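Local atomic coordinates of SusD superfamily protein (PDB entry 3JQ0), a protein that probably binds nutrient glycans at the bacterial outer membrane. Residues A[17-22]-A[108-113]; A[151-156]-A[193-198]; A[158-163]-A[183-188]; A[171-174]-A[180-183]. One frame throughout, in Å; residues are numbered along the deposited sequence.

In the fold
Contact 1 comes first along the chain: it brings helix 9-25 back against helix 97-122 and closes a loop of 85 residues, a little under half of them helical, before any other contact begins. The remaining three share helix 182-199. Contact 2 joins it to the early part of helix 149-167 and encloses the others; contact 3 joins the same two helices nearer their connection, and contact 4 folds that connection onto the start of helix 182-199, sharing A183 with contact 3. Cross-links unite the set. R111 of contact 1 forms a salt bridge with D159 of contact 3, while W180 of contact 4 hydrogen-bonds to H20 of contact 1 and to T185 of contact 3.

Contact 1 (A[17-22]-A[108-113]); sequences TGLHAL and YGMRAY
L19 is the first residue of 17-22 to meet helix 97-122, and it meets the methyl end of selenomethionine M110: L19 CD1 lies 3.9 Å from M110 CE. The same leucine also touches Q81 and M85 of helix 75-91, and so contacts both that helix and helix 97-122. One residue on, H20 offers the face of its imidazole. M110 SE sits 3.8 Å from the centroid of the H20 ring and only 12° off its normal, a selenium counterpart of the Met-aromatic contact, and the two side chains run nearly perpendicular. A bend at the last torsion of M110 (chi3 -74°) carries CE past the CE1 corner of the ring, 3.7 Å from H20 CE1, and towards L19. This applies to the one conformer of M110 described here; a second was also modelled. The imidazole is pinned at both nitrogens, ND1 giving a hydrogen bond to the carbonyl of N16 and NE2 receiving one from the backbone N of W180, which fixes the face that it presents to the selenium. This buried contact joins two helices of the TPR-like, alpha-helical part expected of a SusD-family fold.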
loop_
_atom_site.group_PDB
_atom_site.type_symbol
_atom_site.label_atom_id
_atom_site.label_comp_id
_atom_site.label_asym_id
_atom_site.label_seq_id
_atom_site.Cartn_x
_atom_site.Cartn_y
_atom_site.Cartn_z
ATOM N N THR A 17 -2.678 -13.726 17.546
ATOM C CA THR A 17 -2.982 -14.228 16.231
ATOM C C THR A 17 -4.301 -13.584 15.745
ATOM O O THR A 17 -4.424 -13.162 14.584
ATOM C CB THR A 17 -3.034 -15.775 16.249
ATOM O OG1 THR A 17 -1.740 -16.228 16.635
ATOM C CG2 THR A 17 -3.408 -16.342 14.890
ATOM N N GLY A 18 -5.278 -13.485 16.648
ATOM C CA GLY A 18 -6.523 -12.839 16.329
ATOM C C GLY A 18 -6.372 -11.360 15.970
ATOM O O GLY A 18 -7.075 -10.873 15.048
ATOM N N LEU A 19 -5.498 -10.637 16.663
ATOM C CA LEU A 19 -5.251 -9.217 16.323
ATOM C C LEU A 19 -4.751 -9.118 14.892
ATOM O O LEU A 19 -5.161 -8.249 14.112
ATOM C CB LEU A 19 -4.236 -8.586 17.248
ATOM C CG LEU A 19 -4.687 -8.449 18.690
ATOM C CD1 LEU A 19 -3.541 -7.803 19.510
ATOM C CD2 LEU A 19 -5.975 -7.666 18.823
ATOM N N HIS A 20 -3.811 -9.970 14.544
ATOM C CA HIS A 20 -3.254 -9.984 13.199
ATOM C C HIS A 20 -4.305 -10.364 12.148
ATOM O O HIS A 20 -4.331 -9.802 11.049
ATOM C CB HIS A 20 -1.994 -10.847 13.139
ATOM C CG HIS A 20 -0.793 -10.213 13.791
ATOM N ND1 HIS A 20 -0.567 -10.192 15.158
ATOM C CD2 HIS A 20 0.275 -9.581 13.224
ATOM C CE1 HIS A 20 0.602 -9.587 15.362
ATOM N NE2 HIS A 20 1.115 -9.161 14.222
ATOM N N ALA A 21 -5.218 -11.266 12.488
ATOM C CA ALA A 21 -6.330 -11.603 11.600
ATOM C C ALA A 21 -7.276 -10.433 11.436
ATOM O O ALA A 21 -7.764 -10.170 10.323
ATOM C CB ALA A 21 -7.068 -12.867 12.113
ATOM N N LEU A 22 -7.527 -9.654 12.500
ATOM C CA LEU A 22 -8.322 -8.444 12.369
ATOM C C LEU A 22 -7.681 -7.430 11.439
ATOM O O LEU A 22 -8.351 -6.802 10.613
ATOM C CB LEU A 22 -8.599 -7.821 13.718
ATOM C CG LEU A 22 -9.531 -8.582 14.681
ATOM C CD1 LEU A 22 -9.521 -7.912 16.059
ATOM C CD2 LEU A 22 -10.968 -8.671 14.094
ATOM N N TYR A 108 1.627 -2.214 20.616
ATOM C CA TYR A 108 1.825 -0.754 20.504
ATOM C C TYR A 108 2.049 -0.368 19.025
ATOM O O TYR A 108 1.560 0.681 18.579
ATOM C CB TYR A 108 2.982 -0.318 21.384
ATOM C CG TYR A 108 2.674 -0.200 22.856
ATOM C CD1 TYR A 108 1.740 0.693 23.310
ATOM C CD2 TYR A 108 3.330 -0.999 23.791
ATOM C CE1 TYR A 108 1.461 0.840 24.669
ATOM C CE2 TYR A 108 3.066 -0.865 25.160
ATOM C CZ TYR A 108 2.134 0.044 25.574
ATOM O OH TYR A 108 1.875 0.187 26.929
ATOM N N GLY A 109 2.812 -1.170 18.284
ATOM C CA GLY A 109 3.095 -0.852 16.878
ATOM C C GLY A 109 1.820 -0.882 16.042
ATOM O O GLY A 109 1.571 0.037 15.249
HETATM N N MSE A 110 1.008 -1.943 16.216
HETATM C CA MSE A 110 -0.249 -2.036 15.469
HETATM C C MSE A 110 -1.201 -0.907 15.825
HETATM O O MSE A 110 -1.925 -0.394 14.937
HETATM C CB MSE A 110 -0.914 -3.383 15.667
HETATM C CG MSE A 110 -0.200 -4.574 15.016
HETATM SE SE MSE A 110 -1.188 -6.232 15.150
HETATM C CE MSE A 110 -0.854 -6.585 17.036
ATOM N N ARG A 111 -1.237 -0.501 17.095
ATOM C CA ARG A 111 -2.113 0.601 17.462
ATOM C C ARG A 111 -1.710 1.892 16.737
ATOM O O ARG A 111 -2.539 2.595 16.142
ATOM C CB ARG A 111 -2.157 0.812 18.989
ATOM C CG ARG A 111 -3.152 1.882 19.399
ATOM C CD ARG A 111 -3.514 1.851 20.847
ATOM N NE ARG A 111 -2.440 2.338 21.681
ATOM C CZ ARG A 111 -2.497 2.344 23.012
ATOM N NH1 ARG A 111 -3.494 1.771 23.621
ATOM N NH2 ARG A 111 -1.533 2.886 23.689
ATOM N N ALA A 112 -0.417 2.192 16.756
ATOM C CA ALA A 112 0.114 3.373 16.061
ATOM C C ALA A 112 -0.185 3.283 14.561
ATOM O O ALA A 112 -0.523 4.284 13.935
ATOM C CB ALA A 112 1.608 3.484 16.315
ATOM N N TYR A 113 -0.035 2.089 13.988
ATOM C CA TYR A 113 -0.256 1.884 12.561
ATOM C C TYR A 113 -1.682 2.248 12.152
ATOM O O TYR A 113 -1.934 2.955 11.175
ATOM C CB TYR A 113 0.059 0.404 12.243
ATOM C CG TYR A 113 -0.150 0.063 10.799
ATOM C CD1 TYR A 113 0.774 0.423 9.809
ATOM C CD2 TYR A 113 -1.302 -0.598 10.388
ATOM C CE1 TYR A 113 0.529 0.137 8.447
ATOM C CE2 TYR A 113 -1.515 -0.908 9.064
ATOM C CZ TYR A 113 -0.649 -0.514 8.109
ATOM O OH TYR A 113 -0.928 -0.739 6.765
#

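Contact 2 (A[151-156]-A[193-198])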
loop_
_atom_site.group_PDB
_atom_site.type_symbol
_atom_site.label_atom_id
_atom_site.label_comp_id
_atom_site.label_asym_id
_atom_site.label_seq_id
_atom_site.Cartn_x
_atom_site.Cartn_y
_atom_site.Cartn_z
ATOM N N GLU A 151 -2.607 16.086 18.439
ATOM C CA GLU A 151 -2.645 15.177 19.557
ATOM C C GLU A 151 -2.725 13.741 19.097
ATOM O O GLU A 151 -2.151 12.855 19.742
ATOM C CB GLU A 151 -3.797 15.495 20.504
ATOM C CG GLU A 151 -3.620 16.815 21.201
ATOM C CD GLU A 151 -4.752 17.154 22.146
ATOM O OE1 GLU A 151 -5.517 16.251 22.534
ATOM O OE2 GLU A 151 -4.843 18.364 22.476
ATOM N N VAL A 152 -3.414 13.472 17.973
ATOM C CA VAL A 152 -3.377 12.139 17.383
ATOM C C VAL A 152 -1.950 11.732 17.042
ATOM O O VAL A 152 -1.488 10.637 17.371
ATOM C CB VAL A 152 -4.332 12.038 16.158
ATOM C CG1 VAL A 152 -4.237 10.632 15.533
ATOM C CG2 VAL A 152 -5.796 12.408 16.543
HETATM N N MSE A 153 -1.212 12.623 16.385
HETATM C CA MSE A 153 0.179 12.347 16.059
HETATM C C MSE A 153 1.045 12.173 17.279
HETATM O O MSE A 153 1.911 11.305 17.308
HETATM C CB MSE A 153 0.759 13.419 15.100
HETATM C CG MSE A 153 2.224 13.181 14.787
HETATM SE SE MSE A 153 2.566 11.454 13.948
HETATM C CE MSE A 153 2.334 11.981 12.090
ATOM N N GLU A 154 0.825 12.970 18.324
ATOM C CA GLU A 154 1.574 12.761 19.567
ATOM C C GLU A 154 1.343 11.354 20.141
ATOM O O GLU A 154 2.275 10.716 20.612
ATOM C CB GLU A 154 1.205 13.809 20.652
ATOM C CG GLU A 154 1.606 15.293 20.418
ATOM C CD GLU A 154 0.730 16.294 21.265
ATOM O OE1 GLU A 154 0.123 15.891 22.285
ATOM O OE2 GLU A 154 0.638 17.482 20.915
ATOM N N GLN A 155 0.100 10.854 20.072
ATOM C CA GLN A 155 -0.189 9.510 20.544
ATOM C C GLN A 155 0.483 8.452 19.657
ATOM O O GLN A 155 1.039 7.466 20.181
ATOM C CB GLN A 155 -1.701 9.287 20.614
ATOM C CG GLN A 155 -2.042 7.887 21.131
ATOM C CD GLN A 155 -1.609 7.647 22.557
ATOM O OE1 GLN A 155 -1.677 8.559 23.381
ATOM N NE2 GLN A 155 -1.136 6.427 22.856
ATOM N N ILE A 156 0.454 8.646 18.348
ATOM C CA ILE A 156 1.135 7.753 17.441
ATOM C C ILE A 156 2.624 7.665 17.839
ATOM O O ILE A 156 3.197 6.563 17.911
ATOM C CB ILE A 156 0.943 8.203 15.965
ATOM C CG1 ILE A 156 -0.486 7.974 15.521
ATOM C CG2 ILE A 156 1.954 7.559 15.019
ATOM C CD1 ILE A 156 -0.882 8.755 14.279
ATOM N N TYR A 193 7.320 10.290 11.079
ATOM C CA TYR A 193 8.152 11.471 11.217
ATOM C C TYR A 193 8.316 12.192 9.879
ATOM O O TYR A 193 8.476 13.425 9.883
ATOM C CB TYR A 193 9.468 11.143 11.939
ATOM C CG TYR A 193 9.291 10.980 13.405
ATOM C CD1 TYR A 193 8.887 9.785 13.988
ATOM C CD2 TYR A 193 9.564 12.041 14.272
ATOM C CE1 TYR A 193 8.723 9.672 15.351
ATOM C CE2 TYR A 193 9.415 11.924 15.641
ATOM C CZ TYR A 193 8.983 10.729 16.183
ATOM O OH TYR A 193 8.830 10.589 17.552
ATOM N N LEU A 194 8.279 11.501 8.733
ATOM C CA LEU A 194 8.168 12.243 7.480
ATOM C C LEU A 194 6.898 13.084 7.443
ATOM O O LEU A 194 6.923 14.263 7.046
ATOM C CB LEU A 194 8.175 11.293 6.266
ATOM C CG LEU A 194 9.490 10.719 5.798
ATOM C CD1 LEU A 194 9.251 9.795 4.590
ATOM C CD2 LEU A 194 10.479 11.825 5.419
ATOM N N TRP A 195 5.782 12.500 7.876
ATOM C CA TRP A 195 4.511 13.165 7.833
ATOM C C TRP A 195 4.509 14.375 8.780
ATOM O O TRP A 195 4.144 15.500 8.413
ATOM C CB TRP A 195 3.369 12.226 8.225
ATOM C CG TRP A 195 2.022 12.835 8.068
ATOM C CD1 TRP A 195 1.360 13.599 8.980
ATOM C CD2 TRP A 195 1.188 12.797 6.909
ATOM N NE1 TRP A 195 0.175 14.034 8.462
ATOM C CE2 TRP A 195 0.041 13.540 7.197
ATOM C CE3 TRP A 195 1.301 12.182 5.651
ATOM C CZ2 TRP A 195 -1.001 13.710 6.278
ATOM C CZ3 TRP A 195 0.293 12.365 4.747
ATOM C CH2 TRP A 195 -0.860 13.098 5.079
ATOM N N SER A 196 4.968 14.185 10.014
ATOM C CA SER A 196 4.993 15.374 10.875
ATOM C C SER A 196 5.998 16.400 10.378
ATOM O O SER A 196 5.723 17.597 10.457
ATOM C CB SER A 196 5.248 15.050 12.324
ATOM O OG SER A 196 6.511 14.463 12.542
ATOM N N GLY A 197 7.121 15.959 9.804
ATOM C CA GLY A 197 8.114 16.893 9.294
ATOM C C GLY A 197 7.562 17.770 8.158
ATOM O O GLY A 197 7.821 18.970 8.118
ATOM N N ARG A 198 6.830 17.150 7.223
ATOM C CA ARG A 198 6.397 17.814 6.005
ATOM C C ARG A 198 4.997 18.387 6.092
ATOM O O ARG A 198 4.748 19.455 5.507
ATOM C CB ARG A 198 6.532 16.822 4.851
ATOM C CG ARG A 198 6.124 17.326 3.472
ATOM C CD ARG A 198 7.097 18.381 2.933
ATOM N NE ARG A 198 6.685 18.708 1.574
ATOM C CZ ARG A 198 7.469 19.168 0.615
ATOM N NH1 ARG A 198 8.752 19.400 0.843
ATOM N NH2 ARG A 198 6.961 19.333 -0.573
#
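Selenomethionine M153 reaches across to W195 and S196, joining helices 149-167 and 182-199, which are consecutive in the chain and form a helical hairpin of the TPR-like SusD fold. The close part of the contact is small and rests on one methyl group. M153 CE touches W195 CD1 at 3.6 Å, meeting the indole obliquely beside its pyrrole portion, and lies 4.0 Å from W195 CB as well. On the neighbouring residue it comes within 4.2 Å of S196 CB. The bends of the M153 chain explain this reach: CG stands anti to the backbone N, and turns at chi2 (59°) and chi3 (89°) swing CE towards the opposite helix. L119 of helix 97-122 and M200 also pack on M153, and M200 and R120 rest against W195, so the methyl and the indole are enclosed by neighbouring side chains, R120 among them.

The other side is looser. E154, the next residue after M153, is exposed and well removed from helix 182-199, and the ring of Y193 comes no closer than 6.5 Å to 151-156. That ring instead forms a cation-pi contact with K157, whose ammonium group also bonds to the hydroxyl of S196 in the conformer described. The same hydroxyl bonds to D206 of helix 204-217, so this polar side is tied together by residues beyond the two segments. The methyl of M153 also approaches the backbone, with CE 4.0 Å from S196 N.

Contact 3 (A[158-163]-A[183-188]); sequences KDIQAS and AATQML
S163 and T185 join the two helices by a hydrogen bond between hydroxyls, T185 OG1 donating to S163 OG over 2.7 Å. The serine oxygen, anti to its own backbone nitrogen (chi1 177°), is extended towards helix 182-199 to receive it. Beside this bond the contact is apolar. T185 CG2 approaches I160 CG2 at 4.2 Å and also lies 3.8 Å from S163 CB, while farther along the helix I160 CD1 rests 4.2 Å from L188 CG.

The hydroxyl pair is fixed from both ends. The indole nitrogen of W180 donates to T185 OG1, and S163 OG passes the chain on to the backbone oxygen of G105 in helix 97-122, so a buried relay runs from indole to carbonyl. With a valine in place of T185, the methyl packing could remain, but the relay would probably break, leaving W180 NE1 without its acceptor and S163 OG without its donor. Farther out, A112 and F116 of helix 97-122 touch L188. The segment axes pass 10.0 Å apart with their directions at 153°, the near-antiparallel pairing of a helical hairpin, as expected in the TPR-like fold of SusD proteins.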
loop_
_atom_site.group_PDB
_atom_site.type_symbol
_atom_site.label_atom_id
_atom_site.label_comp_id
_atom_site.label_asym_id
_atom_site.label_seq_id
_atom_site.Cartn_x
_atom_site.Cartn_y
_atom_site.Cartn_z
ATOM N N LYS A 158 4.007 8.351 20.724
ATOM C CA LYS A 158 4.145 7.708 22.013
ATOM C C LYS A 158 4.084 6.189 21.888
ATOM O O LYS A 158 4.846 5.467 22.518
ATOM C CB LYS A 158 3.054 8.254 22.944
ATOM C CG LYS A 158 3.123 7.781 24.401
ATOM C CD LYS A 158 1.969 8.338 25.213
ATOM C CE LYS A 158 1.982 7.786 26.639
ATOM N NZ LYS A 158 0.753 8.039 27.417
ATOM N N ASP A 159 3.145 5.714 21.057
ATOM C CA ASP A 159 3.028 4.273 20.838
ATOM C C ASP A 159 4.218 3.715 20.059
ATOM O O ASP A 159 4.638 2.594 20.321
ATOM C CB ASP A 159 1.703 3.990 20.154
ATOM C CG ASP A 159 0.530 4.070 21.107
ATOM O OD1 ASP A 159 0.722 3.879 22.328
ATOM O OD2 ASP A 159 -0.623 4.257 20.600
ATOM N N ILE A 160 4.739 4.465 19.080
ATOM C CA ILE A 160 5.940 4.048 18.364
ATOM C C ILE A 160 7.105 3.899 19.378
ATOM O O ILE A 160 7.863 2.924 19.342
ATOM C CB ILE A 160 6.296 5.030 17.235
ATOM C CG1 ILE A 160 5.296 4.886 16.090
ATOM C CG2 ILE A 160 7.744 4.845 16.788
ATOM C CD1 ILE A 160 5.347 6.004 15.079
ATOM N N GLN A 161 7.255 4.897 20.262
ATOM C CA GLN A 161 8.313 4.825 21.272
ATOM C C GLN A 161 8.118 3.592 22.158
ATOM O O GLN A 161 9.064 2.886 22.456
ATOM C CB GLN A 161 8.340 6.135 22.083
ATOM C CG GLN A 161 9.349 6.180 23.235
ATOM C CD GLN A 161 9.170 7.465 24.036
ATOM O OE1 GLN A 161 8.065 7.752 24.540
ATOM N NE2 GLN A 161 10.210 8.235 24.146
ATOM N N ALA A 162 6.890 3.373 22.633
ATOM C CA ALA A 162 6.605 2.217 23.473
ATOM C C ALA A 162 6.941 0.916 22.743
ATOM O O ALA A 162 7.508 -0.031 23.302
ATOM C CB ALA A 162 5.171 2.221 23.968
ATOM N N SER A 163 6.573 0.856 21.459
ATOM C CA SER A 163 6.823 -0.333 20.644
ATOM C C SER A 163 8.324 -0.597 20.507
ATOM O O SER A 163 8.796 -1.712 20.758
ATOM C CB SER A 163 6.184 -0.155 19.279
ATOM O OG SER A 163 6.492 -1.280 18.440
ATOM N N ALA A 183 11.272 -4.126 12.833
ATOM C CA ALA A 183 11.507 -3.422 11.596
ATOM C C ALA A 183 10.204 -2.809 11.077
ATOM O O ALA A 183 10.239 -1.767 10.440
ATOM C CB ALA A 183 12.146 -4.328 10.537
ATOM N N ALA A 184 9.065 -3.435 11.342
ATOM C CA ALA A 184 7.779 -2.851 10.984
ATOM C C ALA A 184 7.566 -1.533 11.755
ATOM O O ALA A 184 7.145 -0.501 11.206
ATOM C CB ALA A 184 6.619 -3.809 11.225
ATOM N N THR A 185 7.863 -1.543 13.065
ATOM C CA THR A 185 7.782 -0.307 13.860
ATOM C C THR A 185 8.738 0.765 13.303
ATOM O O THR A 185 8.348 1.938 13.249
ATOM C CB THR A 185 8.054 -0.570 15.341
ATOM O OG1 THR A 185 6.928 -1.283 15.811
ATOM C CG2 THR A 185 8.202 0.739 16.128
ATOM N N GLN A 186 9.957 0.427 12.907
ATOM C CA GLN A 186 10.865 1.428 12.346
ATOM C C GLN A 186 10.369 1.997 11.008
ATOM O O GLN A 186 10.496 3.181 10.779
ATOM C CB GLN A 186 12.289 0.909 12.235
ATOM C CG GLN A 186 12.905 0.587 13.589
ATOM C CD GLN A 186 12.959 1.793 14.493
ATOM O OE1 GLN A 186 13.556 2.831 14.142
ATOM N NE2 GLN A 186 12.338 1.673 15.661
HETATM N N MSE A 187 9.750 1.153 10.160
HETATM C CA MSE A 187 9.132 1.649 8.936
HETATM C C MSE A 187 8.047 2.659 9.270
HETATM O O MSE A 187 7.980 3.751 8.685
HETATM C CB MSE A 187 8.517 0.492 8.131
HETATM C CG MSE A 187 9.481 -0.314 7.280
HETATM SE SE MSE A 187 10.398 0.704 5.918
HETATM C CE MSE A 187 8.927 1.276 4.883
ATOM N N LEU A 188 7.144 2.308 10.171
ATOM C CA LEU A 188 6.046 3.182 10.548
ATOM C C LEU A 188 6.597 4.468 11.167
ATOM O O LEU A 188 6.106 5.563 10.896
ATOM C CB LEU A 188 5.139 2.458 11.529
ATOM C CG LEU A 188 4.048 3.321 12.156
ATOM C CD1 LEU A 188 3.082 3.873 11.112
ATOM C CD2 LEU A 188 3.303 2.509 13.225
#

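Contact 4 (A[171-174]-A[180-183]); sequences YSFK and WSAA
The oxygen of water 1 is gripped by three groups and joins Y171 to S181 and A183: it donates to Y171 O at 2.7 Å and to S181 OG at 3.0 Å, and accepts from the backbone N of A183. Water 2 makes a similar bridge alongside, donating to S172 O at 2.7 Å and accepting from A182 N. Side chains meet beside these bridges. In the conformer of Y171 described, A182 CB stands 3.8 Å from the centroid of the tyrosine ring, 10° off its normal, a CH-pi contact over the face. F173 approaches S181 obliquely, with CE1 3.4 Å from S181 OG.

S181 is the N-cap of helix 182-199. Its OG, turned between the backbone N and the carbonyl carbon (chi1 69°), makes a weak hydrogen bond to A184 N, so the first three amides of the helix are met by the two waters and this cap. In the loop before the helix, F173 is the centre of an inverse gamma turn, closed by a weak bond from K174 N to S172 O. An alanine in place of F173 is likely to leave S181 without the ring at its side and to open a gap towards A220 and V222, on which the phenyl also rests. The hydroxyl of Y102, from helix 97-122, hydrogen-bonds to both S172 O and K174 N.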
loop_
_atom_site.group_PDB
_atom_site.type_symbol
_atom_site.label_atom_id
_atom_site.label_comp_id
_atom_site.label_asym_id
_atom_site.label_seq_id
_atom_site.Cartn_x
_atom_site.Cartn_y
_atom_site.Cartn_z
ATOM N N TYR A 171 15.407 -7.427 16.528
ATOM C CA TYR A 171 14.878 -7.210 15.182
ATOM C C TYR A 171 14.646 -8.500 14.394
ATOM O O TYR A 171 14.253 -8.465 13.253
ATOM C CB TYR A 171 15.853 -6.354 14.404
ATOM C CG TYR A 171 15.709 -4.881 14.636
ATOM C CD1 TYR A 171 16.090 -4.278 15.840
ATOM C CD2 TYR A 171 15.163 -4.086 13.670
ATOM C CE1 TYR A 171 15.963 -2.888 16.023
ATOM C CE2 TYR A 171 15.024 -2.726 13.876
ATOM C CZ TYR A 171 15.453 -2.120 15.015
ATOM O OH TYR A 171 15.331 -0.756 15.115
ATOM N N SER A 172 14.904 -9.626 15.026
ATOM C CA SER A 172 14.514 -10.900 14.487
ATOM C C SER A 172 13.017 -10.856 14.177
ATOM O O SER A 172 12.226 -10.182 14.834
ATOM C CB SER A 172 14.756 -11.992 15.537
ATOM O OG SER A 172 13.639 -12.091 16.473
ATOM N N PHE A 173 12.592 -11.643 13.205
ATOM C CA PHE A 173 11.164 -11.821 12.919
ATOM C C PHE A 173 10.764 -13.030 13.764
ATOM O O PHE A 173 10.565 -14.130 13.248
ATOM C CB PHE A 173 10.938 -12.056 11.416
ATOM C CG PHE A 173 11.311 -10.873 10.560
ATOM C CD1 PHE A 173 10.487 -9.761 10.506
ATOM C CD2 PHE A 173 12.477 -10.864 9.802
ATOM C CE1 PHE A 173 10.816 -8.686 9.729
ATOM C CE2 PHE A 173 12.809 -9.787 9.052
ATOM C CZ PHE A 173 11.959 -8.695 8.996
ATOM N N LYS A 174 10.622 -12.796 15.068
ATOM C CA LYS A 174 10.393 -13.869 16.024
ATOM C C LYS A 174 9.142 -14.658 15.712
ATOM O O LYS A 174 9.118 -15.859 15.916
ATOM C CB LYS A 174 10.300 -13.316 17.450
ATOM C CG LYS A 174 10.059 -14.359 18.546
ATOM C CD LYS A 174 9.896 -13.597 19.881
ATOM C CE LYS A 174 9.618 -14.458 21.100
ATOM N NZ LYS A 174 8.200 -14.274 21.564
ATOM N N TRP A 180 3.794 -8.540 13.172
ATOM C CA TRP A 180 4.470 -7.289 13.399
ATOM C C TRP A 180 5.825 -7.524 14.081
ATOM O O TRP A 180 5.991 -8.470 14.839
ATOM C CB TRP A 180 3.574 -6.323 14.203
ATOM C CG TRP A 180 3.992 -4.883 14.131
ATOM C CD1 TRP A 180 4.887 -4.229 14.950
ATOM C CD2 TRP A 180 3.544 -3.927 13.168
ATOM N NE1 TRP A 180 4.982 -2.921 14.556
ATOM C CE2 TRP A 180 4.200 -2.698 13.465
ATOM C CE3 TRP A 180 2.632 -3.970 12.115
ATOM C CZ2 TRP A 180 4.014 -1.550 12.721
ATOM C CZ3 TRP A 180 2.435 -2.811 11.358
ATOM C CH2 TRP A 180 3.115 -1.617 11.679
ATOM N N SER A 181 6.793 -6.652 13.825
ATOM C CA SER A 181 8.187 -6.847 14.278
ATOM C C SER A 181 8.836 -5.483 14.485
ATOM O O SER A 181 8.279 -4.420 14.124
ATOM C CB SER A 181 8.976 -7.626 13.228
ATOM O OG SER A 181 9.163 -6.840 12.064
ATOM N N ALA A 182 10.064 -5.493 14.993
ATOM C CA ALA A 182 10.793 -4.261 15.224
ATOM C C ALA A 182 11.009 -3.447 13.955
ATOM O O ALA A 182 10.918 -2.213 13.973
ATOM C CB ALA A 182 12.127 -4.532 15.905
ATOM N N ALA A 183 11.272 -4.126 12.833
ATOM C CA ALA A 183 11.507 -3.422 11.596
ATOM C C ALA A 183 10.204 -2.809 11.077
ATOM O O ALA A 183 10.239 -1.767 10.440
ATOM C CB ALA A 183 12.146 -4.328 10.537
HETATM O O HOH W 1 12.151 -6.907 12.517
HETATM O O HOH W 2 11.469 -7.836 15.876
#